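Long-range contacts in 6-phospho-beta-d glycosidase (Streptococcus pyogenes, PDB 5FOO), which probably hydrolyses 6-phospho-beta-glucosides, as a family 1 glycoside hydrolase that binds the probe 6-phosphocyclophellitol in its active-site pocket: residues Leu41-Ser52 against Asp420-Lys429; Arg74-Leu82 against Gly95-Ile103. The protein carries 1 engineered substitution. One frame throughout, in Å; residues are numbered along the deposited sequence.

Interaction 1: Leu41-Ser52 against Asp420-Lys429. With JAZ (6-phosphocyclophellitol), chain G.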
loop_
_atom_site.group_PDB
_atom_site.type_symbol
_atom_site.label_atom_id
_atom_site.label_comp_id
_atom_site.label_asym_id
_atom_site.label_seq_id
_atom_site.Cartn_x
_atom_site.Cartn_y
_atom_site.Cartn_z
ATOM N N LEU A 41 20.998 -2.183 -9.589
ATOM C CA LEU A 41 20.239 -2.573 -8.406
ATOM C C LEU A 41 18.888 -3.184 -8.740
ATOM O O LEU A 41 18.225 -3.686 -7.828
ATOM C CB LEU A 41 20.055 -1.418 -7.453
ATOM C CG LEU A 41 21.267 -0.636 -6.945
ATOM C CD1 LEU A 41 20.738 0.506 -6.101
ATOM C CD2 LEU A 41 22.265 -1.495 -6.170
ATOM N N PHE A 42 18.488 -3.184 -10.017
ATOM C CA PHE A 42 17.151 -3.588 -10.412
ATOM C C PHE A 42 17.214 -4.847 -11.182
ATOM O O PHE A 42 17.902 -4.931 -12.180
ATOM C CB PHE A 42 16.453 -2.450 -11.226
ATOM C CG PHE A 42 16.155 -1.229 -10.416
ATOM C CD1 PHE A 42 17.169 -0.291 -10.102
ATOM C CD2 PHE A 42 14.884 -1.018 -9.905
ATOM C CE1 PHE A 42 16.911 0.821 -9.276
ATOM C CE2 PHE A 42 14.598 0.128 -9.118
ATOM C CZ PHE A 42 15.603 1.056 -8.794
ATOM N N TYR A 43 16.440 -5.837 -10.758
ATOM C CA TYR A 43 16.399 -7.124 -11.460
ATOM C C TYR A 43 16.239 -7.084 -12.992
ATOM O O TYR A 43 15.310 -6.487 -13.535
ATOM C CB TYR A 43 15.327 -8.006 -10.834
ATOM C CG TYR A 43 15.501 -9.459 -11.131
ATOM C CD1 TYR A 43 16.400 -10.246 -10.410
ATOM C CD2 TYR A 43 14.780 -10.039 -12.142
ATOM C CE1 TYR A 43 16.548 -11.605 -10.713
ATOM C CE2 TYR A 43 14.915 -11.351 -12.469
ATOM C CZ TYR A 43 15.808 -12.131 -11.779
ATOM O OH TYR A 43 15.854 -13.436 -12.182
ATOM N N ASP A 44 17.139 -7.796 -13.695
ATOM C CA ASP A 44 17.268 -7.800 -15.157
ATOM C C ASP A 44 17.415 -6.410 -15.758
ATOM O O ASP A 44 17.133 -6.250 -16.934
ATOM C CB ASP A 44 16.131 -8.560 -15.873
ATOM C CG ASP A 44 16.177 -10.050 -15.623
ATOM O OD1 ASP A 44 17.198 -10.561 -15.197
ATOM O OD2 ASP A 44 15.186 -10.753 -15.842
ATOM N N TYR A 45 17.866 -5.442 -14.954
ATOM C CA TYR A 45 17.995 -4.057 -15.355
ATOM C C TYR A 45 16.683 -3.371 -15.822
ATOM O O TYR A 45 16.744 -2.368 -16.507
ATOM C CB TYR A 45 19.104 -3.911 -16.448
ATOM C CG TYR A 45 20.337 -4.719 -16.142
ATOM C CD1 TYR A 45 21.245 -4.292 -15.186
ATOM C CD2 TYR A 45 20.591 -5.921 -16.813
ATOM C CE1 TYR A 45 22.395 -5.062 -14.884
ATOM C CE2 TYR A 45 21.729 -6.684 -16.520
ATOM C CZ TYR A 45 22.605 -6.242 -15.550
ATOM O OH TYR A 45 23.689 -6.963 -15.279
ATOM N N VAL A 46 15.525 -3.864 -15.405
ATOM C CA VAL A 46 14.243 -3.293 -15.853
ATOM C C VAL A 46 13.872 -2.168 -14.869
ATOM O O VAL A 46 13.769 -2.361 -13.656
ATOM C CB VAL A 46 13.160 -4.369 -15.972
ATOM C CG1 VAL A 46 11.824 -3.780 -16.508
ATOM C CG2 VAL A 46 13.694 -5.487 -16.890
ATOM N N GLY A 47 13.815 -0.959 -15.381
ATOM C CA GLY A 47 13.330 0.159 -14.630
ATOM C C GLY A 47 11.878 0.417 -14.950
ATOM O O GLY A 47 11.189 -0.433 -15.528
ATOM N N PRO A 48 11.429 1.609 -14.559
ATOM C CA PRO A 48 10.043 1.984 -14.675
ATOM C C PRO A 48 9.690 2.810 -15.875
ATOM O O PRO A 48 8.603 3.417 -15.874
ATOM C CB PRO A 48 9.844 2.829 -13.401
ATOM C CG PRO A 48 11.162 3.571 -13.279
ATOM C CD PRO A 48 12.161 2.501 -13.615
ATOM N N ASP A 49 10.582 2.945 -16.860
ATOM C CA ASP A 49 10.247 3.799 -18.011
ATOM C C ASP A 49 9.000 3.357 -18.798
ATOM O O ASP A 49 8.269 4.204 -19.354
ATOM C CB ASP A 49 11.402 3.935 -19.002
ATOM C CG ASP A 49 12.632 4.596 -18.386
ATOM O OD1 ASP A 49 12.502 5.735 -17.895
ATOM O OD2 ASP A 49 13.694 3.964 -18.380
ATOM N N THR A 50 8.786 2.047 -18.848
ATOM C CA THR A 50 7.633 1.529 -19.524
ATOM C C THR A 50 6.707 0.803 -18.569
ATOM O O THR A 50 5.505 0.937 -18.740
ATOM C CB THR A 50 8.071 0.633 -20.709
ATOM O OG1 THR A 50 8.634 1.507 -21.689
ATOM C CG2 THR A 50 6.910 -0.090 -21.367
ATOM N N ALA A 51 7.270 0.095 -17.574
ATOM C CA ALA A 51 6.564 -0.692 -16.616
ATOM C C ALA A 51 5.529 -1.585 -17.318
ATOM O O ALA A 51 5.902 -2.298 -18.242
ATOM C CB ALA A 51 5.946 0.222 -15.547
ATOM N N SER A 52 4.229 -1.530 -16.964
ATOM C CA SER A 52 3.285 -2.370 -17.656
ATOM C C SER A 52 2.427 -1.566 -18.646
ATOM O O SER A 52 1.378 -2.009 -18.978
ATOM C CB SER A 52 2.441 -3.201 -16.666
ATOM O OG SER A 52 3.222 -4.314 -16.199
ATOM N N ASP A 420 0.510 -8.290 -14.077
ATOM C CA ASP A 420 1.909 -8.280 -13.662
ATOM C C ASP A 420 2.419 -6.879 -13.753
ATOM O O ASP A 420 2.198 -6.212 -14.802
ATOM C CB ASP A 420 2.786 -9.166 -14.580
ATOM C CG ASP A 420 2.527 -10.690 -14.426
ATOM O OD1 ASP A 420 1.970 -11.167 -13.406
ATOM O OD2 ASP A 420 2.980 -11.427 -15.344
ATOM N N GLY A 421 3.072 -6.415 -12.678
ATOM C CA GLY A 421 3.666 -5.077 -12.685
ATOM C C GLY A 421 5.101 -5.002 -12.163
ATOM O O GLY A 421 5.668 -5.980 -11.678
ATOM N N TRP A 422 5.628 -3.799 -12.165
ATOM C CA TRP A 422 7.013 -3.547 -11.800
ATOM C C TRP A 422 7.115 -3.403 -10.307
ATOM O O TRP A 422 6.577 -2.442 -9.790
ATOM C CB TRP A 422 7.447 -2.261 -12.491
ATOM C CG TRP A 422 8.859 -1.901 -12.313
ATOM C CD1 TRP A 422 9.971 -2.539 -12.873
ATOM C CD2 TRP A 422 9.372 -0.833 -11.520
ATOM N NE1 TRP A 422 11.123 -1.862 -12.502
ATOM C CE2 TRP A 422 10.789 -0.836 -11.664
ATOM C CE3 TRP A 422 8.778 0.149 -10.708
ATOM C CZ2 TRP A 422 11.602 0.066 -11.006
ATOM C CZ3 TRP A 422 9.604 1.057 -10.064
ATOM C CH2 TRP A 422 11.008 1.013 -10.242
ATOM N N SER A 423 7.759 -4.359 -9.592
ATOM C CA SER A 423 7.881 -4.243 -8.127
ATOM C C SER A 423 9.248 -3.658 -7.652
ATOM O O SER A 423 10.024 -4.328 -6.974
ATOM C CB SER A 423 7.568 -5.536 -7.275
ATOM O OG SER A 423 6.707 -6.622 -7.732
ATOM N N TRP A 424 9.517 -2.420 -7.983
ATOM C CA TRP A 424 10.530 -1.669 -7.307
ATOM C C TRP A 424 11.912 -2.366 -7.651
ATOM O O TRP A 424 12.131 -2.803 -8.817
ATOM C CB TRP A 424 10.188 -1.620 -5.793
ATOM C CG TRP A 424 8.728 -1.255 -5.530
ATOM C CD1 TRP A 424 7.790 -2.024 -4.918
ATOM C CD2 TRP A 424 8.064 -0.007 -5.867
ATOM N NE1 TRP A 424 6.604 -1.335 -4.811
ATOM C CE2 TRP A 424 6.735 -0.107 -5.398
ATOM C CE3 TRP A 424 8.457 1.150 -6.530
ATOM C CZ2 TRP A 424 5.790 0.899 -5.610
ATOM C CZ3 TRP A 424 7.513 2.194 -6.724
ATOM C CH2 TRP A 424 6.194 2.048 -6.266
ATOM N N LEU A 425 12.761 -2.574 -6.643
ATOM C CA LEU A 425 14.066 -3.222 -6.871
ATOM C C LEU A 425 13.916 -4.600 -7.497
ATOM O O LEU A 425 14.719 -4.948 -8.350
ATOM C CB LEU A 425 14.894 -3.272 -5.592
ATOM C CG LEU A 425 15.281 -1.894 -5.107
ATOM C CD1 LEU A 425 15.976 -2.036 -3.774
ATOM C CD2 LEU A 425 16.165 -1.152 -6.102
ATOM N N ASN A 426 12.854 -5.339 -7.205
ATOM C CA ASN A 426 12.662 -6.625 -7.869
ATOM C C ASN A 426 12.040 -6.619 -9.230
ATOM O O ASN A 426 11.886 -7.706 -9.869
ATOM C CB ASN A 426 11.882 -7.544 -6.949
ATOM C CG ASN A 426 12.564 -7.691 -5.635
ATOM O OD1 ASN A 426 12.115 -7.202 -4.629
ATOM N ND2 ASN A 426 13.704 -8.286 -5.665
ATOM N N ALA A 427 11.644 -5.429 -9.694
ATOM C CA ALA A 427 11.107 -5.297 -11.047
ATOM C C ALA A 427 10.152 -6.455 -11.320
ATOM O O ALA A 427 9.252 -6.624 -10.546
ATOM C CB ALA A 427 12.245 -5.213 -12.067
ATOM N N TYR A 428 10.383 -7.280 -12.344
ATOM C CA TYR A 428 9.490 -8.363 -12.743
ATOM C C TYR A 428 10.039 -9.723 -12.376
ATOM O O TYR A 428 9.646 -10.720 -12.946
ATOM C CB TYR A 428 9.243 -8.277 -14.291
ATOM C CG TYR A 428 8.323 -7.113 -14.678
ATOM C CD1 TYR A 428 6.930 -7.249 -14.683
ATOM C CD2 TYR A 428 8.858 -5.877 -15.028
ATOM C CE1 TYR A 428 6.094 -6.163 -14.999
ATOM C CE2 TYR A 428 8.054 -4.785 -15.359
ATOM C CZ TYR A 428 6.684 -4.918 -15.335
ATOM O OH TYR A 428 5.955 -3.802 -15.675
ATOM N N LYS A 429 11.014 -9.779 -11.472
ATOM C CA LYS A 429 11.465 -11.074 -10.972
ATOM C C LYS A 429 10.298 -11.972 -10.519
ATOM O O LYS A 429 10.185 -13.121 -10.933
ATOM C CB LYS A 429 12.386 -10.845 -9.784
ATOM C CG LYS A 429 13.017 -12.112 -9.258
ATOM C CD LYS A 429 13.864 -11.775 -8.037
ATOM C CE LYS A 429 14.476 -13.097 -7.560
ATOM N NZ LYS A 429 15.375 -12.838 -6.443
HETATM C C2 JAZ G . 4.321 -4.325 -3.889
HETATM C C3 JAZ G . 3.246 -3.252 -3.616
HETATM C C4 JAZ G . 3.054 -3.052 -2.117
HETATM C C5 JAZ G . 2.659 -4.336 -1.402
HETATM C C6 JAZ G . 3.625 -5.451 -1.739
HETATM C C7 JAZ G . 3.829 -5.616 -3.245
HETATM C C8 JAZ G . 4.685 -6.834 -3.585
HETATM O O9 JAZ G . 5.975 -6.615 -3.022
HETATM P P10 JAZ G . 7.247 -7.235 -3.745
HETATM O O11 JAZ G . 8.388 -6.759 -2.918
HETATM O O12 JAZ G . 7.229 -6.966 -5.192
HETATM O O13 JAZ G . 7.083 -8.689 -3.653
HETATM O O14 JAZ G . 4.866 -5.237 -1.053
HETATM O O15 JAZ G . 4.455 -4.567 -5.294
HETATM O O16 JAZ G . 3.715 -2.054 -4.183
HETATM O O17 JAZ G . 2.088 -2.041 -1.882
HETATM O O HOH W 1 12.704 -7.474 -14.218
#

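Interaction 2: Arg74-Leu82 against Gly95-Ile103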
loop_
_atom_site.group_PDB
_atom_site.type_symbol
_atom_site.label_atom_id
_atom_site.label_comp_id
_atom_site.label_asym_id
_atom_site.label_seq_id
_atom_site.Cartn_x
_atom_site.Cartn_y
_atom_site.Cartn_z
ATOM N N ARG A 74 -8.135 -0.325 -7.646
ATOM C CA ARG A 74 -7.311 0.664 -6.934
ATOM C C ARG A 74 -5.996 0.894 -7.645
ATOM O O ARG A 74 -5.258 -0.049 -7.945
ATOM C CB ARG A 74 -7.077 0.248 -5.492
ATOM C CG ARG A 74 -6.464 1.356 -4.620
ATOM C CD ARG A 74 -4.986 1.155 -4.296
ATOM N NE ARG A 74 -4.726 -0.033 -3.475
ATOM C CZ ARG A 74 -3.533 -0.304 -2.897
ATOM N NH1 ARG A 74 -2.469 0.518 -3.029
ATOM N NH2 ARG A 74 -3.401 -1.362 -2.129
ATOM N N THR A 75 -5.762 2.145 -7.988
ATOM C CA THR A 75 -4.463 2.595 -8.417
ATOM C C THR A 75 -4.075 3.913 -7.693
ATOM O O THR A 75 -4.707 4.323 -6.756
ATOM C CB THR A 75 -4.406 2.729 -9.964
ATOM O OG1 THR A 75 -3.034 2.800 -10.408
ATOM C CG2 THR A 75 -5.179 3.930 -10.475
ATOM N N SER A 76 -3.000 4.549 -8.115
ATOM C CA SER A 76 -2.596 5.792 -7.528
ATOM C C SER A 76 -2.401 6.823 -8.595
ATOM O O SER A 76 -2.139 6.511 -9.759
ATOM C CB SER A 76 -1.337 5.627 -6.663
ATOM O OG SER A 76 -0.160 5.455 -7.447
ATOM N N ILE A 77 -2.603 8.075 -8.177
ATOM C CA ILE A 77 -2.257 9.266 -8.980
ATOM C C ILE A 77 -0.853 9.678 -8.526
ATOM O O ILE A 77 -0.591 9.820 -7.302
ATOM C CB ILE A 77 -3.271 10.426 -8.757
ATOM C CG1 ILE A 77 -4.675 10.069 -9.277
ATOM C CG2 ILE A 77 -2.802 11.729 -9.382
ATOM C CD1 ILE A 77 -5.770 11.088 -8.923
ATOM N N GLN A 78 0.018 9.866 -9.513
ATOM C CA GLN A 78 1.409 10.354 -9.312
ATOM C C GLN A 78 1.459 11.837 -9.276
ATOM O O GLN A 78 1.152 12.459 -10.254
ATOM C CB GLN A 78 2.343 9.866 -10.397
ATOM C CG GLN A 78 2.514 8.339 -10.374
ATOM C CD GLN A 78 3.718 7.867 -11.195
ATOM O OE1 GLN A 78 4.852 8.027 -10.789
ATOM N NE2 GLN A 78 3.450 7.267 -12.342
ATOM N N TRP A 79 1.867 12.378 -8.127
ATOM C CA TRP A 79 2.246 13.751 -7.955
ATOM C C TRP A 79 3.173 14.226 -9.098
ATOM O O TRP A 79 3.021 15.349 -9.632
ATOM C CB TRP A 79 2.960 13.818 -6.598
ATOM C CG TRP A 79 3.120 15.135 -5.980
ATOM C CD1 TRP A 79 2.868 16.352 -6.540
ATOM C CD2 TRP A 79 3.602 15.387 -4.635
ATOM N NE1 TRP A 79 3.173 17.357 -5.642
ATOM C CE2 TRP A 79 3.615 16.792 -4.462
ATOM C CE3 TRP A 79 4.029 14.550 -3.560
ATOM C CZ2 TRP A 79 4.044 17.385 -3.283
ATOM C CZ3 TRP A 79 4.439 15.137 -2.403
ATOM C CH2 TRP A 79 4.467 16.553 -2.268
ATOM N N THR A 80 4.113 13.360 -9.481
ATOM C CA THR A 80 5.075 13.662 -10.515
ATOM C C THR A 80 4.482 13.716 -11.923
ATOM O O THR A 80 5.123 14.261 -12.791
ATOM C CB THR A 80 6.228 12.625 -10.532
ATOM O OG1 THR A 80 5.711 11.279 -10.678
ATOM C CG2 THR A 80 7.066 12.768 -9.294
ATOM N N ARG A 81 3.266 13.188 -12.140
ATOM C CA ARG A 81 2.542 13.319 -13.443
ATOM C C ARG A 81 1.538 14.460 -13.430
ATOM O O ARG A 81 1.429 15.167 -14.397
ATOM C CB ARG A 81 1.793 12.011 -13.786
ATOM C CG ARG A 81 1.068 12.060 -15.105
ATOM C CD ARG A 81 0.430 10.757 -15.450
ATOM N NE ARG A 81 1.362 9.672 -15.661
ATOM C CZ ARG A 81 2.167 9.515 -16.697
ATOM N NH1 ARG A 81 2.201 10.376 -17.655
ATOM N NH2 ARG A 81 2.976 8.422 -16.764
ATOM N N LEU A 82 0.777 14.601 -12.354
ATOM C CA LEU A 82 -0.337 15.587 -12.333
ATOM C C LEU A 82 0.124 17.041 -12.197
ATOM O O LEU A 82 -0.514 17.945 -12.733
ATOM C CB LEU A 82 -1.316 15.296 -11.217
ATOM C CG LEU A 82 -2.605 16.151 -11.209
ATOM C CD1 LEU A 82 -3.329 16.112 -12.584
ATOM C CD2 LEU A 82 -3.514 15.628 -10.105
ATOM N N GLY A 95 -1.135 15.167 -17.791
ATOM C CA GLY A 95 -1.459 14.339 -16.615
ATOM C C GLY A 95 -2.923 14.372 -16.217
ATOM O O GLY A 95 -3.509 13.333 -15.873
ATOM N N LEU A 96 -3.513 15.557 -16.276
ATOM C CA LEU A 96 -4.927 15.722 -16.004
ATOM C C LEU A 96 -5.743 14.898 -17.008
ATOM O O LEU A 96 -6.589 14.102 -16.587
ATOM C CB LEU A 96 -5.320 17.217 -16.095
ATOM C CG LEU A 96 -6.772 17.592 -15.892
ATOM C CD1 LEU A 96 -7.154 17.118 -14.491
ATOM C CD2 LEU A 96 -7.059 19.109 -16.220
ATOM N N ALA A 97 -5.490 15.082 -18.311
ATOM C CA ALA A 97 -6.149 14.266 -19.367
ATOM C C ALA A 97 -5.905 12.780 -19.117
ATOM O O ALA A 97 -6.816 12.011 -19.325
ATOM C CB ALA A 97 -5.655 14.639 -20.769
ATOM N N TYR A 98 -4.699 12.392 -18.624
ATOM C CA TYR A 98 -4.415 10.965 -18.329
ATOM C C TYR A 98 -5.304 10.405 -17.194
ATOM O O TYR A 98 -5.919 9.361 -17.351
ATOM C CB TYR A 98 -2.918 10.630 -18.067
ATOM C CG TYR A 98 -2.773 9.172 -17.744
ATOM C CD1 TYR A 98 -2.960 8.200 -18.726
ATOM C CD2 TYR A 98 -2.562 8.734 -16.446
ATOM C CE1 TYR A 98 -2.909 6.854 -18.425
ATOM C CE2 TYR A 98 -2.499 7.394 -16.138
ATOM C CZ TYR A 98 -2.667 6.451 -17.130
ATOM O OH TYR A 98 -2.644 5.103 -16.820
ATOM N N TYR A 99 -5.407 11.096 -16.071
ATOM C CA TYR A 99 -6.189 10.581 -14.930
ATOM C C TYR A 99 -7.717 10.672 -15.234
ATOM O O TYR A 99 -8.525 9.804 -14.823
ATOM C CB TYR A 99 -5.725 11.212 -13.587
ATOM C CG TYR A 99 -4.352 10.684 -13.221
ATOM C CD1 TYR A 99 -4.184 9.335 -12.931
ATOM C CD2 TYR A 99 -3.199 11.521 -13.217
ATOM C CE1 TYR A 99 -2.946 8.821 -12.647
ATOM C CE2 TYR A 99 -1.949 11.011 -12.938
ATOM C CZ TYR A 99 -1.826 9.665 -12.672
ATOM O OH TYR A 99 -0.587 9.105 -12.438
ATOM N N ASN A 100 -8.089 11.631 -16.085
ATOM C CA ASN A 100 -9.475 11.651 -16.569
ATOM C C ASN A 100 -9.774 10.399 -17.428
ATOM O O ASN A 100 -10.838 9.821 -17.258
ATOM C CB ASN A 100 -9.833 12.967 -17.237
ATOM C CG ASN A 100 -10.223 14.042 -16.226
ATOM O OD1 ASN A 100 -10.861 13.739 -15.207
ATOM N ND2 ASN A 100 -9.799 15.307 -16.481
ATOM N N ARG A 101 -8.812 9.951 -18.249
ATOM C CA ARG A 101 -8.963 8.696 -19.040
ATOM C C ARG A 101 -9.139 7.510 -18.084
ATOM O O ARG A 101 -10.082 6.760 -18.227
ATOM C CB ARG A 101 -7.765 8.431 -19.983
ATOM C CG ARG A 101 -7.729 9.159 -21.317
ATOM C CD ARG A 101 -6.407 8.947 -22.104
ATOM N NE ARG A 101 -6.042 7.519 -22.224
ATOM C CZ ARG A 101 -4.787 7.026 -22.182
ATOM N NH1 ARG A 101 -3.732 7.812 -22.064
ATOM N NH2 ARG A 101 -4.590 5.734 -22.282
ATOM N N VAL A 102 -8.271 7.387 -17.074
ATOM C CA VAL A 102 -8.349 6.296 -16.127
ATOM C C VAL A 102 -9.720 6.239 -15.432
ATOM O O VAL A 102 -10.379 5.198 -15.321
ATOM C CB VAL A 102 -7.259 6.420 -14.990
ATOM C CG1 VAL A 102 -7.418 5.284 -14.024
ATOM C CG2 VAL A 102 -5.847 6.439 -15.533
ATOM N N ILE A 103 -10.106 7.351 -14.857
ATOM C CA ILE A 103 -11.367 7.377 -14.111
ATOM C C ILE A 103 -12.607 7.144 -15.023
ATOM O O ILE A 103 -13.535 6.362 -14.673
ATOM C CB ILE A 103 -11.480 8.721 -13.351
ATOM C CG1 ILE A 103 -10.388 8.773 -12.215
ATOM C CG2 ILE A 103 -12.924 8.961 -12.830
ATOM C CD1 ILE A 103 -9.915 10.152 -11.897
#

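Interaction 1: Leu41-Ser52 against Asp420-Lys429
W422 and F42 meet rim to rim, with planes only 10° apart and F42 CE2 3.5 Å from W422 CZ2. Three aliphatic groups lie over ring faces. P48 CB points a C-H over the six-membered ring of W422, a CH-pi contact for which the compact, rigid proline ring is well suited, while L425 CD2 lies 3.7 Å from the centroid of the F42 ring. K429 runs across Y43 at about a right angle: its CG is anti to the backbone N (chi1 -175°) and its chain extended, which lays the methylenes over the phenol, CG 3.7 Å from the ring centroid. Small A427 lets its CB fit against V46 CB and beside the carbonyls of Y43 and V46.

The polar bonds are mostly to backbone. Y43 N gives a nearly linear bond to L425 O (3.1 Å). W422 NE1 reaches V46 O at 2.9 Å; the oxygen is in the indole plane, but the nitrogen stands well above the carbonyl plane. S52 OG donates a short bond to D420 O (2.6 Å); Y428 OH also approaches S52 OG, though its modelled place is doubtful. A water links Y43 O with Y428 N.

On the ligand side, W424 NE1 donates to O16 of 6-phosphocyclophellitol (3.0 Å), and Q18 also binds the ligand. The contact joins the 41-52 loop to the loop after the eighth strand of the TIM barrel, which carries the pocket residues S423 and W424.

Interaction 2: Arg74-Leu82 against Gly95-Ile103
Y99, on helix 93-108, is the main plug of a buried helix-on-barrel contact, filling the angle between the end of barrel strand 72-76 and the short helix 79-82. Its ring is held on both faces. I77 CG2 lies over one, 3.9 Å from the centroid, and CD2 of its helix neighbour Y98 sits over the centre of the other. I77 CG1 is also against the ring, so both branches of this beta-branched residue are used. Y99 CG stands anti to its carbonyl carbon (chi1 -70°), which sends the phenol out to the turn: Q78 N, just ahead of helix 79-82, donates to Y99 OH at 3.1 Å with an angle of 170°.

R81 lays its methylenes along the tyrosines. CD is 3.5 Å from Y99 CE2 and 3.7 Å from Y98 CD2, and a bend at chi3 turns the guanidinium so that Y99 OH lies at its edge. Where the backbones come closest, G95 has no side chain to keep them apart; its CA is 3.7 Å from R81 CG. Beside it L82 CD1 packs on L96 CB, 4.2 Å away. Farther along, T75 CG2 reaches V102 CG1.

The buried polar ends share one acid: E20 is salt-bridged to R81 NE and hydrogen-bonded to Y99 OH and Q78 NE2. Its charge is thus probably balanced by R81, while the tyrosine hydroxyl couples that acid to the backbone of the turn.

Both contacts belong to one TIM-barrel fold: interaction 2 involves a barrel strand and an outer helix, interaction 1 two loops. Their centres lie 20 Å apart, and their nearest atoms are about 7 Å apart, so they do not touch. Along the chain, 41-52 comes first, then both segments of interaction 2, separated by only 12 residues, and finally 420-429, after the last barrel strand. Interaction 2 is therefore a local contact of the second strand and short helix 79-82 with helix 93-108, whereas interaction 1 brings together loops 368 residues apart. Interaction 1 includes the ligand-pocket residues S423 and W424; interaction 2 packs a helix against the outside of the barrel, the side chain of S76 about 9 Å from the bound 6-phosphocyclophellitol.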